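Local coordinates for protein ssDNA binding RNA Polymerase cofactor (Pseudomonas phage LUZ7, PDB 6QLC) that binds single-stranded DNA and acts as an RNA polymerase cofactor, probably regulating transcription in this N4-related virus, at residues 47-50 with 54-57; 30-33 with 39-42. One frame throughout, in Å; residues are numbered along the deposited sequence.

How the interactions relate
Both contacts use strand 40-48, one near each of its ends. Interaction 2 comes first along the chain: it pairs residues 30-33 with 39-42, in the part of the beta hairpin 27-34/40-48 next to the turn. Interaction 1 follows, where the chain leaves strand 40-48 and turns into helix 53-61, bringing 54-57 back against 47-50. Their centres lie about 20 Å apart on opposite sides of the chain's centre, and their nearest atoms are about 7 Å apart, so the two do not touch. Each also reaches the second subunit, which places the hairpin and the start of the helix at the dimer interface.

Interaction 1 of 2, residues 47-50 with 54-57; sequences GLRA and LHMQ
His-55 reaches from the helix to the chain leaving the strand and takes a hydrogen bond there: the backbone N of Arg-49 donates to ND1 over 2.9 Å, with a moderately bent N-H...N angle of 146°. The donor sits at the ring's edge, only 11° out of its plane, so ND1 accepts this bond, which helps hold the ring in this rotation. With CG anti to the carbonyl carbon (chi1 -64°), the imidazole leaves the helix toward the chain at 47-49. Its CE1 comes within 3.3 Å of Gly-47 O, and ND1 lies 3.4 Å from Leu-48 CA. The CB atoms of Leu-48 and His-55 meet at 3.7 Å, and the leucine CD2 reaches the base of the ring. Beyond the histidine, Met-56 bends at chi2 and chi3 and lays its sulfur alongside the loop, SD 3.4 Å from Ala-50 CA and 3.6 Å from Arg-49 O. Arg-49 runs beside the imidazole with its guanidinium plane steeply turned from the ring, and its NE forms a salt bridge with Asp-51. On the strand, Leu-48 packs on Ala-27 and Leu-29 and on Leu-91 of the second subunit. This is a tight strand-to-helix connection, in which a side chain from the first turn of helix 53-61 binds backbone where the hairpin's second strand gives way to loop.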
loop_
_atom_site.group_PDB
_atom_site.type_symbol
_atom_site.label_atom_id
_atom_site.label_comp_id
_atom_site.label_asym_id
_atom_site.label_seq_id
_atom_site.Cartn_x
_atom_site.Cartn_y
_atom_site.Cartn_z
ATOM N N GLY A 47 -9.598 -0.586 -1.126
ATOM C CA GLY A 47 -10.846 -1.142 -1.629
ATOM C C GLY A 47 -10.831 -1.160 -3.145
ATOM O O GLY A 47 -10.566 -0.138 -3.785
ATOM N N LEU A 48 -11.103 -2.333 -3.722
ATOM C CA LEU A 48 -11.108 -2.523 -5.171
ATOM C C LEU A 48 -12.524 -2.266 -5.680
ATOM O O LEU A 48 -13.402 -3.131 -5.586
ATOM C CB LEU A 48 -10.618 -3.920 -5.544
ATOM C CG LEU A 48 -9.350 -4.382 -4.810
ATOM C CD1 LEU A 48 -9.013 -5.811 -5.186
ATOM C CD2 LEU A 48 -8.195 -3.468 -5.132
ATOM N N ARG A 49 -12.740 -1.067 -6.215
ATOM C CA ARG A 49 -14.030 -0.669 -6.761
ATOM C C ARG A 49 -14.273 -1.345 -8.109
ATOM O O ARG A 49 -13.390 -1.358 -8.976
ATOM C CB ARG A 49 -14.077 0.851 -6.906
ATOM C CG ARG A 49 -13.676 1.601 -5.643
ATOM C CD ARG A 49 -13.394 3.066 -5.919
ATOM N NE ARG A 49 -14.499 3.714 -6.617
ATOM C CZ ARG A 49 -15.509 4.332 -6.012
ATOM N NH1 ARG A 49 -15.557 4.390 -4.688
ATOM N NH2 ARG A 49 -16.470 4.893 -6.733
ATOM N N ALA A 50 -15.477 -1.910 -8.284
ATOM C CA ALA A 50 -15.808 -2.615 -9.521
ATOM C C ALA A 50 -15.781 -1.700 -10.737
ATOM O O ALA A 50 -15.638 -2.188 -11.865
ATOM C CB ALA A 50 -17.181 -3.282 -9.406
ATOM N N LEU A 54 -8.247 -0.657 -13.144
ATOM C CA LEU A 54 -7.036 -1.062 -12.434
ATOM C C LEU A 54 -7.373 -2.056 -11.331
ATOM O O LEU A 54 -6.772 -3.136 -11.243
ATOM C CB LEU A 54 -6.331 0.159 -11.845
ATOM C CG LEU A 54 -5.477 0.994 -12.796
ATOM C CD1 LEU A 54 -4.383 1.666 -11.998
ATOM C CD2 LEU A 54 -4.887 0.135 -13.892
ATOM N N HIS A 55 -8.345 -1.706 -10.486
ATOM C CA HIS A 55 -8.716 -2.567 -9.369
ATOM C C HIS A 55 -9.131 -3.945 -9.854
ATOM O O HIS A 55 -8.701 -4.963 -9.293
ATOM C CB HIS A 55 -9.834 -1.919 -8.564
ATOM C CG HIS A 55 -9.437 -0.629 -7.923
ATOM N ND1 HIS A 55 -10.289 0.102 -7.123
ATOM C CD2 HIS A 55 -8.274 0.063 -7.959
ATOM C CE1 HIS A 55 -9.670 1.183 -6.689
ATOM N NE2 HIS A 55 -8.444 1.184 -7.180
ATOM N N MET A 56 -9.925 -3.997 -10.926
ATOM C CA MET A 56 -10.419 -5.278 -11.410
ATOM C C MET A 56 -9.316 -6.081 -12.073
ATOM O O MET A 56 -9.298 -7.313 -11.988
ATOM C CB MET A 56 -11.579 -5.061 -12.387
ATOM C CG MET A 56 -12.686 -4.174 -11.842
ATOM S SD MET A 56 -13.181 -4.689 -10.192
ATOM C CE MET A 56 -13.856 -6.291 -10.563
ATOM N N GLN A 57 -8.403 -5.407 -12.771
ATOM C CA GLN A 57 -7.203 -6.095 -13.238
ATOM C C GLN A 57 -6.415 -6.689 -12.066
ATOM O O GLN A 57 -5.828 -7.773 -12.182
ATOM C CB GLN A 57 -6.333 -5.123 -14.030
ATOM C CG GLN A 57 -5.090 -5.746 -14.628
ATOM C CD GLN A 57 -4.162 -4.717 -15.224
ATOM O OE1 GLN A 57 -4.351 -3.507 -15.037
ATOM N NE2 GLN A 57 -3.146 -5.185 -15.944
#

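Interaction 2 of 2, residues 30-33 with 39-42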
loop_
_atom_site.group_PDB
_atom_site.type_symbol
_atom_site.label_atom_id
_atom_site.label_comp_id
_atom_site.label_asym_id
_atom_site.label_seq_id
_atom_site.Cartn_x
_atom_site.Cartn_y
_atom_site.Cartn_z
ATOM N N ASN A 30 -4.807 -5.580 0.899
ATOM C CA ASN A 30 -4.225 -5.216 2.181
ATOM C C ASN A 30 -2.715 -5.354 2.160
ATOM O O ASN A 30 -2.174 -6.377 1.725
ATOM C CB ASN A 30 -4.815 -6.084 3.277
ATOM C CG ASN A 30 -6.291 -5.855 3.420
ATOM O OD1 ASN A 30 -6.712 -4.769 3.807
ATOM N ND2 ASN A 30 -7.093 -6.851 3.058
ATOM N N PHE A 31 -2.044 -4.337 2.669
ATOM C CA PHE A 31 -0.594 -4.315 2.747
ATOM C C PHE A 31 -0.209 -4.538 4.206
ATOM O O PHE A 31 -0.437 -3.664 5.046
ATOM C CB PHE A 31 -0.060 -2.984 2.228
ATOM C CG PHE A 31 -0.363 -2.739 0.780
ATOM C CD1 PHE A 31 -1.654 -2.450 0.365
ATOM C CD2 PHE A 31 0.640 -2.828 -0.166
ATOM C CE1 PHE A 31 -1.944 -2.239 -0.969
ATOM C CE2 PHE A 31 0.368 -2.612 -1.496
ATOM C CZ PHE A 31 -0.932 -2.319 -1.903
ATOM N N HIS A 32 0.384 -5.695 4.505
ATOM C CA HIS A 32 0.820 -5.998 5.863
ATOM C C HIS A 32 2.324 -5.859 5.992
ATOM O O HIS A 32 3.070 -6.066 5.030
ATOM C CB HIS A 32 0.412 -7.411 6.275
ATOM C CG HIS A 32 -1.045 -7.539 6.573
ATOM N ND1 HIS A 32 -1.982 -7.783 5.591
ATOM C CD2 HIS A 32 -1.733 -7.418 7.732
ATOM C CE1 HIS A 32 -3.185 -7.821 6.137
ATOM N NE2 HIS A 32 -3.062 -7.605 7.435
ATOM N N PHE A 33 2.764 -5.522 7.207
ATOM C CA PHE A 33 4.182 -5.452 7.503
ATOM C C PHE A 33 4.512 -6.167 8.810
ATOM O O PHE A 33 3.739 -6.078 9.769
ATOM C CB PHE A 33 4.633 -4.000 7.584
ATOM C CG PHE A 33 6.103 -3.842 7.447
ATOM C CD1 PHE A 33 6.697 -3.805 6.185
ATOM C CD2 PHE A 33 6.911 -3.768 8.578
ATOM C CE1 PHE A 33 8.082 -3.677 6.052
ATOM C CE2 PHE A 33 8.285 -3.639 8.468
ATOM C CZ PHE A 33 8.881 -3.592 7.202
ATOM N N LYS A 39 4.475 -10.884 14.905
ATOM C CA LYS A 39 3.283 -10.982 14.060
ATOM C C LYS A 39 3.368 -9.958 12.928
ATOM O O LYS A 39 4.458 -9.705 12.408
ATOM C CB LYS A 39 2.008 -10.783 14.874
ATOM C CG LYS A 39 1.753 -11.871 15.912
ATOM C CD LYS A 39 1.249 -11.265 17.214
ATOM C CE LYS A 39 0.325 -12.225 17.950
ATOM N NZ LYS A 39 0.970 -13.554 18.168
ATOM N N ASP A 40 2.244 -9.360 12.533
ATOM C CA ASP A 40 2.291 -8.310 11.528
ATOM C C ASP A 40 1.234 -7.260 11.858
ATOM O O ASP A 40 0.466 -7.399 12.817
ATOM C CB ASP A 40 2.155 -8.898 10.105
ATOM C CG ASP A 40 0.767 -9.460 9.794
ATOM O OD1 ASP A 40 -0.206 -9.220 10.543
ATOM O OD2 ASP A 40 0.648 -10.140 8.750
ATOM N N VAL A 41 1.219 -6.185 11.067
ATOM C CA VAL A 41 0.215 -5.134 11.184
ATOM C C VAL A 41 -0.208 -4.697 9.780
ATOM O O VAL A 41 0.620 -4.607 8.868
ATOM C CB VAL A 41 0.745 -3.949 12.019
ATOM C CG1 VAL A 41 1.904 -3.251 11.320
ATOM C CG2 VAL A 41 -0.364 -2.967 12.359
ATOM N N ARG A 42 -1.497 -4.427 9.609
ATOM C CA ARG A 42 -2.040 -4.003 8.315
ATOM C C ARG A 42 -1.783 -2.509 8.147
ATOM O O ARG A 42 -2.461 -1.679 8.756
ATOM C CB ARG A 42 -3.528 -4.328 8.233
ATOM C CG ARG A 42 -4.208 -3.867 6.951
ATOM C CD ARG A 42 -5.689 -4.218 6.965
ATOM N NE ARG A 42 -5.900 -5.652 6.816
ATOM C CZ ARG A 42 -7.062 -6.262 7.019
ATOM N NH1 ARG A 42 -8.126 -5.561 7.386
ATOM N NH2 ARG A 42 -7.157 -7.575 6.851
#
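Phe-33 and Val-41 form a hydrogen-bonded antiparallel pair: Phe-33 N donates to Val-41 O at 2.9 Å, and Val-41 N returns the bond to Phe-33 O at 2.8 Å. One residue along, His-32 and Arg-42 make the non-hydrogen-bonded pair, where His-32 CA approaches Val-41 O at 3.3 Å in a CA-H...O contact. Together they belong to the beta hairpin 27-34/40-48. Asn-30, Phe-31 and His-32 also pair with a strand of the second subunit, which carries the sheet across the interface.

Arg-42 is modelled in two conformers, so its side-chain contacts hold for one of them and are less certain. Its chain runs straight through chi1 (177°) and chi2, passing over the His-32 imidazole in a CH-pi contact, CG 4.3 Å from the ring centroid, then bends at chi3 to lay the guanidinium on the Asn-30 amide, their planes 17° apart. Asn-30 OD1 lies 3.2 Å from Arg-42 NE, above the guanidinium face, too poorly angled for a hydrogen bond.

The Asp-40 carboxylate crosses the imidazole obliquely, planes 24° apart, OD1 3.7 Å from His-32 CD2, without ionic contact; OD2 makes a long, weak ion pair with Lys-90 of the second subunit.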